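Local coordinates for protein superoxide dismutase [Cu-Zn] (Bacteroidetes bacterium GWA2_30_7, PDB 7B4P) that probably catalyses the dismutation of superoxide to molecular oxygen and hydrogen peroxide at a bound copper ion, as a copper/zinc superoxide dismutase, at residues I25-S30 against I110-E115; N41-G46 against G91-D96; F50-C55 against I119-I124; M123-N128 against A142-G147. All coordinates share one frame; numbering follows the deposited sequence.

Interaction 1. Residues I25-S30 against I110-E115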
loop_
_atom_site.group_PDB
_atom_site.type_symbol
_atom_site.label_atom_id
_atom_site.label_comp_id
_atom_site.label_asym_id
_atom_site.label_seq_id
_atom_site.Cartn_x
_atom_site.Cartn_y
_atom_site.Cartn_z
ATOM N N ILE A 25 -4.412 0.980 -10.048
ATOM C CA ILE A 25 -5.735 1.633 -9.825
ATOM C C ILE A 25 -5.470 3.025 -9.249
ATOM O O ILE A 25 -4.749 3.111 -8.238
ATOM C CB ILE A 25 -6.617 0.790 -8.884
ATOM C CG1 ILE A 25 -6.678 -0.678 -9.315
ATOM C CG2 ILE A 25 -8.006 1.399 -8.759
ATOM C CD1 ILE A 25 -7.117 -1.616 -8.218
ATOM N N THR A 26 -6.013 4.072 -9.875
ATOM C CA THR A 26 -5.926 5.471 -9.383
ATOM C C THR A 26 -7.323 5.927 -8.953
ATOM O O THR A 26 -8.304 5.572 -9.644
ATOM C CB THR A 26 -5.295 6.404 -10.426
ATOM O OG1 THR A 26 -5.968 6.227 -11.670
ATOM C CG2 THR A 26 -3.815 6.153 -10.620
ATOM N N PHE A 27 -7.395 6.649 -7.832
ATOM C CA PHE A 27 -8.607 7.339 -7.319
ATOM C C PHE A 27 -8.331 8.845 -7.330
ATOM O O PHE A 27 -7.524 9.309 -6.505
ATOM C CB PHE A 27 -8.963 6.853 -5.911
ATOM C CG PHE A 27 -8.988 5.355 -5.737
ATOM C CD1 PHE A 27 -7.817 4.642 -5.541
ATOM C CD2 PHE A 27 -10.186 4.659 -5.759
ATOM C CE1 PHE A 27 -7.842 3.267 -5.380
ATOM C CE2 PHE A 27 -10.213 3.283 -5.593
ATOM C CZ PHE A 27 -9.039 2.590 -5.405
ATOM N N THR A 28 -8.957 9.571 -8.259
ATOM C CA THR A 28 -8.798 11.037 -8.447
ATOM C C THR A 28 -10.092 11.735 -8.023
ATOM O O THR A 28 -11.172 11.250 -8.396
ATOM C CB THR A 28 -8.435 11.367 -9.899
ATOM O OG1 THR A 28 -7.456 10.419 -10.325
ATOM C CG2 THR A 28 -7.909 12.775 -10.074
ATOM N N LYS A 29 -9.975 12.829 -7.270
ATOM C CA LYS A 29 -11.121 13.653 -6.811
ATOM C C LYS A 29 -11.622 14.487 -7.996
ATOM O O LYS A 29 -10.794 15.157 -8.636
ATOM C CB LYS A 29 -10.710 14.521 -5.616
ATOM C CG LYS A 29 -11.863 15.030 -4.765
ATOM C CD LYS A 29 -11.542 15.125 -3.284
ATOM C CE LYS A 29 -12.771 15.382 -2.436
ATOM N NZ LYS A 29 -12.438 16.048 -1.153
ATOM N N SER A 30 -12.928 14.417 -8.276
ATOM C CA SER A 30 -13.654 15.257 -9.266
ATOM C C SER A 30 -14.823 15.969 -8.573
ATOM O O SER A 30 -15.082 15.653 -7.398
ATOM C CB SER A 30 -14.124 14.421 -10.424
ATOM O OG SER A 30 -14.939 13.344 -9.980
ATOM N N ILE A 110 -16.657 6.905 -1.694
ATOM C CA ILE A 110 -15.236 6.817 -1.236
ATOM C C ILE A 110 -14.664 8.230 -1.051
ATOM O O ILE A 110 -15.032 9.130 -1.832
ATOM C CB ILE A 110 -14.378 5.961 -2.194
ATOM C CG1 ILE A 110 -14.228 6.597 -3.578
ATOM C CG2 ILE A 110 -14.930 4.544 -2.283
ATOM C CD1 ILE A 110 -13.474 5.739 -4.568
ATOM N N VAL A 111 -13.807 8.396 -0.035
ATOM C CA VAL A 111 -13.087 9.664 0.300
ATOM C C VAL A 111 -11.682 9.300 0.794
ATOM O O VAL A 111 -11.430 8.096 1.005
ATOM C CB VAL A 111 -13.856 10.496 1.343
ATOM C CG1 VAL A 111 -15.157 11.043 0.776
ATOM C CG2 VAL A 111 -14.113 9.714 2.626
ATOM N N PHE A 112 -10.813 10.300 0.977
ATOM C CA PHE A 112 -9.369 10.128 1.301
ATOM C C PHE A 112 -9.051 10.672 2.700
ATOM O O PHE A 112 -7.867 10.948 2.969
ATOM C CB PHE A 112 -8.509 10.823 0.240
ATOM C CG PHE A 112 -8.823 10.434 -1.183
ATOM C CD1 PHE A 112 -8.780 9.107 -1.579
ATOM C CD2 PHE A 112 -9.154 11.390 -2.130
ATOM C CE1 PHE A 112 -9.065 8.747 -2.887
ATOM C CE2 PHE A 112 -9.439 11.027 -3.437
ATOM C CZ PHE A 112 -9.393 9.707 -3.815
ATOM N N GLU A 113 -10.061 10.800 3.568
ATOM C CA GLU A 113 -9.907 11.325 4.954
ATOM C C GLU A 113 -11.198 11.099 5.753
ATOM O O GLU A 113 -12.291 11.250 5.171
ATOM C CB GLU A 113 -9.533 12.809 4.924
ATOM C CG GLU A 113 -10.476 13.662 4.093
ATOM C CD GLU A 113 -9.791 14.744 3.276
ATOM O OE1 GLU A 113 -10.259 15.904 3.325
ATOM O OE2 GLU A 113 -8.796 14.424 2.587
ATOM N N GLY A 114 -11.058 10.741 7.035
ATOM C CA GLY A 114 -12.170 10.540 7.983
ATOM C C GLY A 114 -12.418 9.070 8.276
ATOM O O GLY A 114 -11.543 8.239 7.963
ATOM N N GLU A 115 -13.584 8.772 8.862
ATOM C CA GLU A 115 -14.054 7.409 9.233
ATOM C C GLU A 115 -14.051 6.501 7.995
ATOM O O GLU A 115 -13.689 5.317 8.142
ATOM C CB GLU A 115 -15.453 7.503 9.853
ATOM C CG GLU A 115 -16.031 6.172 10.319
ATOM C CD GLU A 115 -17.495 6.226 10.731
ATOM O OE1 GLU A 115 -18.246 5.294 10.371
ATOM O OE2 GLU A 115 -17.879 7.194 11.419
#
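Phe112 brings the far end of its ring up to the backbone and CB of Phe27, where a long loop closes over one end of the Greek-key beta barrel of the copper/zinc superoxide dismutase fold. Phe112 CZ and CE1 both lie 3.6 Å from Phe27 CB, which sits at the ring edge, in its plane, and CZ comes within 3.3 Å of Phe27 O. On the other side of CZ, Phe112 CE2 faces Lys29, whose backbone N lies near the ring plane, 4.3 Å from CE2. Ile110 reaches the aromatic ring of Phe27 instead: its CD1 is 3.7 Å from Phe27 CD2, the two side chains crossing at about a right angle. The extended chain of Ile110, with CG1 wedged between backbone N and carbonyl carbon (chi1 66°) and CD1 trans beyond it, carries that methyl to the ring. The contact is mostly apolar packing, with the Phe27 carbonyl oxygen also against the ring and no hydrogen bonds between 25-30 and 110-115.

Around this first shell, Val34 of strand 33-41 touches Phe27, Ile110 and Phe112, while Ala9 of strand 8-15 packs on both phenylalanines. At the more exposed margin, Glu113 OE1 makes a salt bridge with Lys5. Lys29 NZ also carries the opposite charge but remains 5.0 Å from Glu113 OE1, a separation that leaves the two charged groups without direct contact.

Interaction 2. Residues N41-G46 against G91-D96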
loop_
_atom_site.group_PDB
_atom_site.type_symbol
_atom_site.label_atom_id
_atom_site.label_comp_id
_atom_site.label_asym_id
_atom_site.label_seq_id
_atom_site.Cartn_x
_atom_site.Cartn_y
_atom_site.Cartn_z
ATOM N N ASN A 41 -3.929 -6.810 -15.785
ATOM C CA ASN A 41 -3.486 -7.868 -16.733
ATOM C C ASN A 41 -3.435 -9.209 -15.995
ATOM O O ASN A 41 -3.395 -9.194 -14.752
ATOM C CB ASN A 41 -2.121 -7.541 -17.338
ATOM C CG ASN A 41 -2.152 -6.280 -18.173
ATOM O OD1 ASN A 41 -2.744 -6.260 -19.254
ATOM N ND2 ASN A 41 -1.531 -5.223 -17.677
ATOM N N GLY A 42 -3.446 -10.318 -16.738
ATOM C CA GLY A 42 -3.300 -11.683 -16.196
ATOM C C GLY A 42 -4.569 -12.190 -15.530
ATOM O O GLY A 42 -4.472 -13.180 -14.779
ATOM N N LEU A 43 -5.714 -11.546 -15.783
ATOM C CA LEU A 43 -7.053 -12.008 -15.328
ATOM C C LEU A 43 -7.604 -12.991 -16.361
ATOM O O LEU A 43 -7.347 -12.780 -17.565
ATOM C CB LEU A 43 -8.002 -10.813 -15.176
ATOM C CG LEU A 43 -7.948 -10.084 -13.838
ATOM C CD1 LEU A 43 -8.803 -8.827 -13.880
ATOM C CD2 LEU A 43 -8.394 -10.992 -12.701
ATOM N N SER A 44 -8.340 -14.010 -15.913
ATOM C CA SER A 44 -9.117 -14.911 -16.802
ATOM C C SER A 44 -10.221 -14.091 -17.464
ATOM O O SER A 44 -10.754 -13.168 -16.851
ATOM C CB SER A 44 -9.666 -16.101 -16.053
ATOM O OG SER A 44 -10.576 -15.694 -15.044
ATOM N N PRO A 45 -10.576 -14.363 -18.741
ATOM C CA PRO A 45 -11.671 -13.646 -19.394
ATOM C C PRO A 45 -12.966 -13.727 -18.572
ATOM O O PRO A 45 -13.284 -14.801 -18.090
ATOM C CB PRO A 45 -11.825 -14.371 -20.740
ATOM C CG PRO A 45 -10.460 -14.971 -20.998
ATOM C CD PRO A 45 -9.939 -15.350 -19.628
ATOM N N GLY A 46 -13.659 -12.594 -18.418
ATOM C CA GLY A 46 -14.951 -12.496 -17.713
ATOM C C GLY A 46 -14.915 -11.482 -16.584
ATOM O O GLY A 46 -13.886 -10.793 -16.426
ATOM N N GLY A 91 -18.073 -3.059 -7.200
ATOM C CA GLY A 91 -18.732 -3.975 -8.152
ATOM C C GLY A 91 -17.755 -4.966 -8.760
ATOM O O GLY A 91 -16.992 -5.592 -7.998
ATOM N N ASN A 92 -17.781 -5.102 -10.088
ATOM C CA ASN A 92 -16.936 -6.052 -10.859
ATOM C C ASN A 92 -16.015 -5.276 -11.803
ATOM O O ASN A 92 -16.367 -4.141 -12.186
ATOM C CB ASN A 92 -17.782 -7.042 -11.664
ATOM C CG ASN A 92 -18.371 -8.144 -10.812
ATOM O OD1 ASN A 92 -17.643 -8.869 -10.137
ATOM N ND2 ASN A 92 -19.684 -8.289 -10.848
ATOM N N ILE A 93 -14.877 -5.883 -12.149
ATOM C CA ILE A 93 -13.992 -5.460 -13.275
ATOM C C ILE A 93 -13.999 -6.599 -14.301
ATOM O O ILE A 93 -13.983 -7.773 -13.879
ATOM C CB ILE A 93 -12.575 -5.092 -12.783
ATOM C CG1 ILE A 93 -11.771 -4.391 -13.880
ATOM C CG2 ILE A 93 -11.833 -6.304 -12.228
ATOM C CD1 ILE A 93 -10.564 -3.637 -13.375
ATOM N N THR A 94 -14.068 -6.260 -15.591
ATOM C CA THR A 94 -14.243 -7.223 -16.709
ATOM C C THR A 94 -12.939 -7.324 -17.503
ATOM O O THR A 94 -12.453 -6.279 -17.977
ATOM C CB THR A 94 -15.423 -6.816 -17.598
ATOM O OG1 THR A 94 -16.555 -6.633 -16.747
ATOM C CG2 THR A 94 -15.743 -7.839 -18.666
ATOM N N ALA A 95 -12.406 -8.543 -17.630
ATOM C CA ALA A 95 -11.204 -8.873 -18.429
ATOM C C ALA A 95 -11.645 -9.382 -19.806
ATOM O O ALA A 95 -12.599 -10.180 -19.863
ATOM C CB ALA A 95 -10.360 -9.893 -17.707
ATOM N N ASP A 96 -10.971 -8.927 -20.865
ATOM C CA ASP A 96 -11.239 -9.328 -22.271
ATOM C C ASP A 96 -10.574 -10.687 -22.529
ATOM O O ASP A 96 -10.006 -11.265 -21.580
ATOM C CB ASP A 96 -10.791 -8.234 -23.248
ATOM C CG ASP A 96 -9.308 -7.906 -23.208
ATOM O OD1 ASP A 96 -8.521 -8.780 -22.795
ATOM O OD2 ASP A 96 -8.951 -6.769 -23.587
#
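Gly46 and Ala95 form an antiparallel hydrogen-bonded pair, the two backbones joined by reciprocal N-H to O bonds where strand 46-53 begins and strand 89-95 ends in the Greek-key beta barrel. Gly46 N donates to Ala95 O at 3.0 Å, and the return bond from Ala95 N to Gly46 O has the same length. Both are nearly straight at hydrogen, yet Ala95 N approaches from above the carbonyl plane of Gly46. Thr94 adds a CA-H...O contact to this same Gly46 oxygen, which therefore receives two neighbouring groups of strand 89-95.

Before Gly46 the chain turns away from the strand, and the end-to-end directions of residues 43-46 and 93-96 are 89° apart. This turn places the Ala95 methyl against the loop: CB lies 3.6 Å from Leu43 CB and 3.4 Å from Ser44 O. The carbonyl of Ser44 is also hydrogen-bonded to His48 NE2. Leu43 then directs its branched end inward, CG lying beside its backbone N (chi1 -86°), and its CD1 makes a looser contact of 4.3 Å with Ile93 CG2. Ala101 of strand 101-107 packs on Leu43, Ile93 and Ala95, linking the loop side chain to the barrel interior. Farther out, the pyrrolidine of Pro45 borders the turn that follows the strand, where Asp96 OD1 receives weak hydrogen bonds from the backbone N atoms of Asn98 and Lys100. Pro45 meets that turn through CA and CB, 3.6 and 3.7 Å from Asp96 O.

Interaction 3. Residues F50-C55 against I119-I124; sequences FHIHEC and IGRSMI. With CU (copper (II) ion), chain E.
Arg121 folds back at chi2 (-63°) and sends NH1 to Glu54 O, 2.7 Å away. The carbonyl oxygen lies at the edge of the guanidinium, in its plane, while Arg121 CB packs on Ile52 CG2. Ser122 donates from OG to Cys55 O at 2.6 Å, and its backbone pairs with His53 through two hydrogen bonds. On the barrel-interior face, the bent chain of Met123 lays SD beside Ile52 CG1 and places CE over one face of the Phe50 ring, 3.5 Å from its centroid, a CH-pi contact, with SD farther above the same ring completing a Met-aromatic pair. Ile124 occupies the metal-site face: its CG1 stands over the His53 imidazole, 3.6 Å from the ring centroid. Its backbone pairs with His51.

His51 ND1 and His53 NE2 bind copper at 2.2 and 2.1 Å, with His126 NE2 as another ligand. Asp130 hydrogen-bonds His51 NE2 and Gly67 O accepts from His53 ND1, second-shell bonds that orient both rings. Within the Greek-key barrel, strand 46-53 lies between strands 89-95 and 122-126; strand 143-151 flanks the latter, and Gly120 makes backbone hydrogen bonds to the second subunit.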
loop_
_atom_site.group_PDB
_atom_site.type_symbol
_atom_site.label_atom_id
_atom_site.label_comp_id
_atom_site.label_asym_id
_atom_site.label_seq_id
_atom_site.Cartn_x
_atom_site.Cartn_y
_atom_site.Cartn_z
ATOM N N PHE A 50 -14.343 -6.952 -7.380
ATOM C CA PHE A 50 -13.440 -5.778 -7.274
ATOM C C PHE A 50 -13.901 -4.937 -6.077
ATOM O O PHE A 50 -14.941 -4.256 -6.193
ATOM C CB PHE A 50 -13.471 -5.019 -8.604
ATOM C CG PHE A 50 -12.440 -3.933 -8.779
ATOM C CD1 PHE A 50 -11.090 -4.240 -8.861
ATOM C CD2 PHE A 50 -12.824 -2.607 -8.918
ATOM C CE1 PHE A 50 -10.147 -3.240 -9.043
ATOM C CE2 PHE A 50 -11.879 -1.608 -9.096
ATOM C CZ PHE A 50 -10.543 -1.926 -9.159
ATOM N N HIS A 51 -13.179 -5.018 -4.953
ATOM C CA HIS A 51 -13.596 -4.448 -3.642
ATOM C C HIS A 51 -12.415 -3.791 -2.921
ATOM O O HIS A 51 -11.261 -4.186 -3.179
ATOM C CB HIS A 51 -14.200 -5.536 -2.744
ATOM C CG HIS A 51 -15.241 -6.381 -3.397
ATOM N ND1 HIS A 51 -15.130 -7.756 -3.473
ATOM C CD2 HIS A 51 -16.408 -6.061 -3.993
ATOM C CE1 HIS A 51 -16.184 -8.246 -4.090
ATOM N NE2 HIS A 51 -16.982 -7.226 -4.420
ATOM N N ILE A 52 -12.719 -2.836 -2.036
ATOM C CA ILE A 52 -11.794 -2.315 -0.986
ATOM C C ILE A 52 -12.060 -3.113 0.298
ATOM O O ILE A 52 -13.224 -3.145 0.737
ATOM C CB ILE A 52 -11.983 -0.797 -0.779
ATOM C CG1 ILE A 52 -11.674 -0.005 -2.053
ATOM C CG2 ILE A 52 -11.160 -0.307 0.404
ATOM C CD1 ILE A 52 -12.187 1.418 -2.036
ATOM N N HIS A 53 -11.025 -3.741 0.863
ATOM C CA HIS A 53 -11.098 -4.576 2.093
ATOM C C HIS A 53 -10.525 -3.791 3.280
ATOM O O HIS A 53 -9.693 -2.899 3.047
ATOM C CB HIS A 53 -10.404 -5.925 1.856
ATOM C CG HIS A 53 -11.178 -6.849 0.978
ATOM N ND1 HIS A 53 -11.539 -8.120 1.379
ATOM C CD2 HIS A 53 -11.674 -6.690 -0.270
ATOM C CE1 HIS A 53 -12.213 -8.708 0.414
ATOM N NE2 HIS A 53 -12.312 -7.852 -0.609
ATOM N N GLU A 54 -10.965 -4.114 4.500
ATOM C CA GLU A 54 -10.780 -3.271 5.717
ATOM C C GLU A 54 -9.295 -3.187 6.102
ATOM O O GLU A 54 -8.863 -2.084 6.487
ATOM C CB GLU A 54 -11.642 -3.782 6.877
ATOM C CG GLU A 54 -11.245 -5.153 7.402
ATOM C CD GLU A 54 -12.273 -5.784 8.324
ATOM O OE1 GLU A 54 -12.862 -5.042 9.136
ATOM O OE2 GLU A 54 -12.486 -7.014 8.225
ATOM N N CYS A 55 -8.548 -4.293 6.016
ATOM C CA CYS A 55 -7.111 -4.366 6.403
ATOM C C CYS A 55 -6.225 -4.195 5.161
ATOM O O CYS A 55 -6.491 -4.868 4.145
ATOM C CB CYS A 55 -6.791 -5.669 7.129
ATOM S SG CYS A 55 -7.368 -5.697 8.849
ATOM N N ILE A 119 -7.657 5.320 2.261
ATOM C CA ILE A 119 -6.171 5.401 2.382
ATOM C C ILE A 119 -5.728 4.391 3.448
ATOM O O ILE A 119 -6.250 4.460 4.578
ATOM C CB ILE A 119 -5.716 6.837 2.715
ATOM C CG1 ILE A 119 -6.172 7.848 1.657
ATOM C CG2 ILE A 119 -4.212 6.897 2.935
ATOM C CD1 ILE A 119 -5.731 7.524 0.247
ATOM N N GLY A 120 -4.823 3.479 3.084
ATOM C CA GLY A 120 -4.278 2.443 3.981
ATOM C C GLY A 120 -5.119 1.177 3.982
ATOM O O GLY A 120 -4.754 0.228 4.703
ATOM N N ARG A 121 -6.210 1.157 3.210
ATOM C CA ARG A 121 -7.051 -0.048 2.992
ATOM C C ARG A 121 -6.450 -0.840 1.827
ATOM O O ARG A 121 -5.491 -0.341 1.209
ATOM C CB ARG A 121 -8.506 0.344 2.716
ATOM C CG ARG A 121 -9.116 1.281 3.750
ATOM C CD ARG A 121 -9.202 0.660 5.130
ATOM N NE ARG A 121 -9.602 1.622 6.146
ATOM C CZ ARG A 121 -9.714 1.355 7.445
ATOM N NH1 ARG A 121 -9.459 0.141 7.906
ATOM N NH2 ARG A 121 -10.084 2.310 8.281
ATOM N N SER A 122 -6.998 -2.024 1.542
ATOM C CA SER A 122 -6.524 -2.937 0.471
ATOM C C SER A 122 -7.552 -3.004 -0.664
ATOM O O SER A 122 -8.757 -2.922 -0.377
ATOM C CB SER A 122 -6.231 -4.311 1.014
ATOM O OG SER A 122 -7.365 -4.852 1.674
ATOM N N MET A 123 -7.066 -3.125 -1.902
ATOM C CA MET A 123 -7.851 -3.555 -3.090
ATOM C C MET A 123 -7.692 -5.072 -3.228
ATOM O O MET A 123 -6.552 -5.552 -3.098
ATOM C CB MET A 123 -7.352 -2.879 -4.373
ATOM C CG MET A 123 -7.712 -1.402 -4.491
ATOM S SD MET A 123 -9.496 -1.088 -4.612
ATOM C CE MET A 123 -9.984 -2.311 -5.828
ATOM N N ILE A 124 -8.794 -5.787 -3.466
ATOM C CA ILE A 124 -8.813 -7.260 -3.716
ATOM C C ILE A 124 -9.574 -7.527 -5.018
ATOM O O ILE A 124 -10.715 -7.038 -5.150
ATOM C CB ILE A 124 -9.435 -8.020 -2.526
ATOM C CG1 ILE A 124 -8.551 -7.954 -1.278
ATOM C CG2 ILE A 124 -9.765 -9.458 -2.901
ATOM C CD1 ILE A 124 -7.273 -8.758 -1.379
HETATM CU CU CU E . -13.614 -8.464 -2.086
#

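Interaction 4. Residues M123-N128 against A142-G147; sequences MIVHKN and ARVACG. With CU (copper (II) ion), chain E.
The His126 side chain starts with CG beside its backbone N (chi1 -67°), and chi2 of -92° turns the imidazole so that NE2 binds copper at 2.1 Å. Arg143 leaves its strand in a similar first rotation (chi1 -51°) but stays extended to NE, running side by side with His126 in the same direction. Arg143 CG lies 4.0 Å from His126 CE1, with the ring and guanidinium planes steeply inclined. Ile124 CG2 fits against both residues, 3.6 Å from Arg143 CG and over one face of the imidazole. Outside this pair, Gly141 O hydrogen-bonds His126 ND1, and Gly63 O accepts from Arg143 NH1 with a weak bond from NH2 to Gly67 O beside it, helping to orient the imidazole and the guanidinium near the metal.

The two strands, neighbours in the Greek-key barrel, are antiparallel and contain a classic beta bulge, with Val144 and Ala145 both opposite Val125. Val125 O takes a hydrogen bond of 2.8 Å from Val144 N and a weak one from Ala145 N. Val144 CG2 packs against Val125 CG1, whereas its other methyl lies over the backbone of Lys127. Past the bulge, Lys127 N donates to Ala142 O at 2.8 Å. At the other end of the pairing, Cys146 is in a disulfide with Cys58, and its SG approaches Ile124 CD1 to 3.5 Å.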
loop_
_atom_site.group_PDB
_atom_site.type_symbol
_atom_site.label_atom_id
_atom_site.label_comp_id
_atom_site.label_asym_id
_atom_site.label_seq_id
_atom_site.Cartn_x
_atom_site.Cartn_y
_atom_site.Cartn_z
ATOM N N MET A 123 -7.066 -3.125 -1.902
ATOM C CA MET A 123 -7.851 -3.555 -3.090
ATOM C C MET A 123 -7.692 -5.072 -3.228
ATOM O O MET A 123 -6.552 -5.552 -3.098
ATOM C CB MET A 123 -7.352 -2.879 -4.373
ATOM C CG MET A 123 -7.712 -1.402 -4.491
ATOM S SD MET A 123 -9.496 -1.088 -4.612
ATOM C CE MET A 123 -9.984 -2.311 -5.828
ATOM N N ILE A 124 -8.794 -5.787 -3.466
ATOM C CA ILE A 124 -8.813 -7.260 -3.716
ATOM C C ILE A 124 -9.574 -7.527 -5.018
ATOM O O ILE A 124 -10.715 -7.038 -5.150
ATOM C CB ILE A 124 -9.435 -8.020 -2.526
ATOM C CG1 ILE A 124 -8.551 -7.954 -1.278
ATOM C CG2 ILE A 124 -9.765 -9.458 -2.901
ATOM C CD1 ILE A 124 -7.273 -8.758 -1.379
ATOM N N VAL A 125 -8.955 -8.267 -5.939
ATOM C CA VAL A 125 -9.611 -8.821 -7.158
ATOM C C VAL A 125 -9.896 -10.301 -6.887
ATOM O O VAL A 125 -8.980 -11.001 -6.406
ATOM C CB VAL A 125 -8.744 -8.620 -8.415
ATOM C CG1 VAL A 125 -9.494 -9.017 -9.676
ATOM C CG2 VAL A 125 -8.240 -7.189 -8.525
ATOM N N HIS A 126 -11.127 -10.743 -7.160
ATOM C CA HIS A 126 -11.614 -12.120 -6.882
ATOM C C HIS A 126 -11.540 -12.966 -8.157
ATOM O O HIS A 126 -11.459 -12.380 -9.253
ATOM C CB HIS A 126 -13.030 -12.076 -6.294
ATOM C CG HIS A 126 -13.090 -11.465 -4.936
ATOM N ND1 HIS A 126 -13.001 -12.219 -3.783
ATOM C CD2 HIS A 126 -13.220 -10.180 -4.540
ATOM C CE1 HIS A 126 -13.079 -11.425 -2.734
ATOM N NE2 HIS A 126 -13.216 -10.168 -3.171
ATOM N N LYS A 127 -11.565 -14.292 -8.003
ATOM C CA LYS A 127 -11.500 -15.274 -9.118
ATOM C C LYS A 127 -12.813 -15.237 -9.909
ATOM O O LYS A 127 -12.749 -15.230 -11.152
ATOM C CB LYS A 127 -11.241 -16.680 -8.569
ATOM C CG LYS A 127 -11.097 -17.773 -9.617
ATOM C CD LYS A 127 -10.702 -19.109 -9.030
ATOM C CE LYS A 127 -10.161 -20.073 -10.064
ATOM N NZ LYS A 127 -9.579 -21.278 -9.429
ATOM N N ASN A 128 -13.949 -15.221 -9.207
ATOM C CA ASN A 128 -15.307 -15.314 -9.807
ATOM C C ASN A 128 -15.985 -13.941 -9.775
ATOM O O ASN A 128 -15.432 -13.006 -9.165
ATOM C CB ASN A 128 -16.171 -16.357 -9.093
ATOM C CG ASN A 128 -15.507 -17.714 -9.013
ATOM O OD1 ASN A 128 -14.844 -18.143 -9.956
ATOM N ND2 ASN A 128 -15.684 -18.398 -7.895
ATOM N N ALA A 142 -12.422 -16.969 -4.263
ATOM C CA ALA A 142 -10.982 -16.833 -3.938
ATOM C C ALA A 142 -10.447 -15.481 -4.422
ATOM O O ALA A 142 -11.011 -14.917 -5.380
ATOM C CB ALA A 142 -10.209 -17.975 -4.553
ATOM N N ARG A 143 -9.382 -15.002 -3.778
ATOM C CA ARG A 143 -8.708 -13.711 -4.077
ATOM C C ARG A 143 -7.493 -13.989 -4.968
ATOM O O ARG A 143 -6.660 -14.821 -4.577
ATOM C CB ARG A 143 -8.331 -13.014 -2.765
ATOM C CG ARG A 143 -9.496 -12.903 -1.791
ATOM C CD ARG A 143 -9.127 -12.373 -0.422
ATOM N NE ARG A 143 -10.301 -12.338 0.441
ATOM C CZ ARG A 143 -10.350 -11.780 1.646
ATOM N NH1 ARG A 143 -9.280 -11.194 2.159
ATOM N NH2 ARG A 143 -11.477 -11.809 2.336
ATOM N N VAL A 144 -7.412 -13.323 -6.124
ATOM C CA VAL A 144 -6.368 -13.572 -7.165
ATOM C C VAL A 144 -5.292 -12.481 -7.096
ATOM O O VAL A 144 -4.164 -12.754 -7.549
ATOM C CB VAL A 144 -6.986 -13.679 -8.572
ATOM C CG1 VAL A 144 -8.093 -14.723 -8.616
ATOM C CG2 VAL A 144 -7.497 -12.343 -9.092
ATOM N N ALA A 145 -5.610 -11.297 -6.562
ATOM C CA ALA A 145 -4.657 -10.170 -6.430
ATOM C C ALA A 145 -5.004 -9.311 -5.208
ATOM O O ALA A 145 -6.194 -9.225 -4.860
ATOM C CB ALA A 145 -4.650 -9.348 -7.694
ATOM N N CYS A 146 -3.982 -8.700 -4.603
ATOM C CA CYS A 146 -4.066 -7.797 -3.424
ATOM C C CYS A 146 -3.179 -6.570 -3.663
ATOM O O CYS A 146 -2.160 -6.706 -4.362
ATOM C CB CYS A 146 -3.623 -8.517 -2.153
ATOM S SG CYS A 146 -4.027 -7.629 -0.626
ATOM N N GLY A 147 -3.554 -5.425 -3.093
ATOM C CA GLY A 147 -2.766 -4.179 -3.120
ATOM C C GLY A 147 -3.248 -3.214 -2.050
ATOM O O GLY A 147 -4.439 -3.282 -1.699
HETATM CU CU CU E . -13.614 -8.464 -2.086
#

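From the N terminus, 25-30 opens interaction 1, whose loop closes at 110-115 and encloses all of interaction 2, from 41-46 to 91-96. Interaction 3 opens at 50-55 within both spans and closes at 119-124 beyond them, crossing interactions 1 and 2. Interaction 4 starts on the strand where interaction 3 ends and closes a short loop at 142-147. Met123 joins interaction 3 to the barrel interior of interaction 1 through its packing on Ile25 and Phe27. Phe50 N and Gly91 O probably hydrogen-bond between interactions 2 and 3, while Leu43 packs on Val125 of interaction 4. Interactions 3 and 4 together supply the three copper-binding histidines.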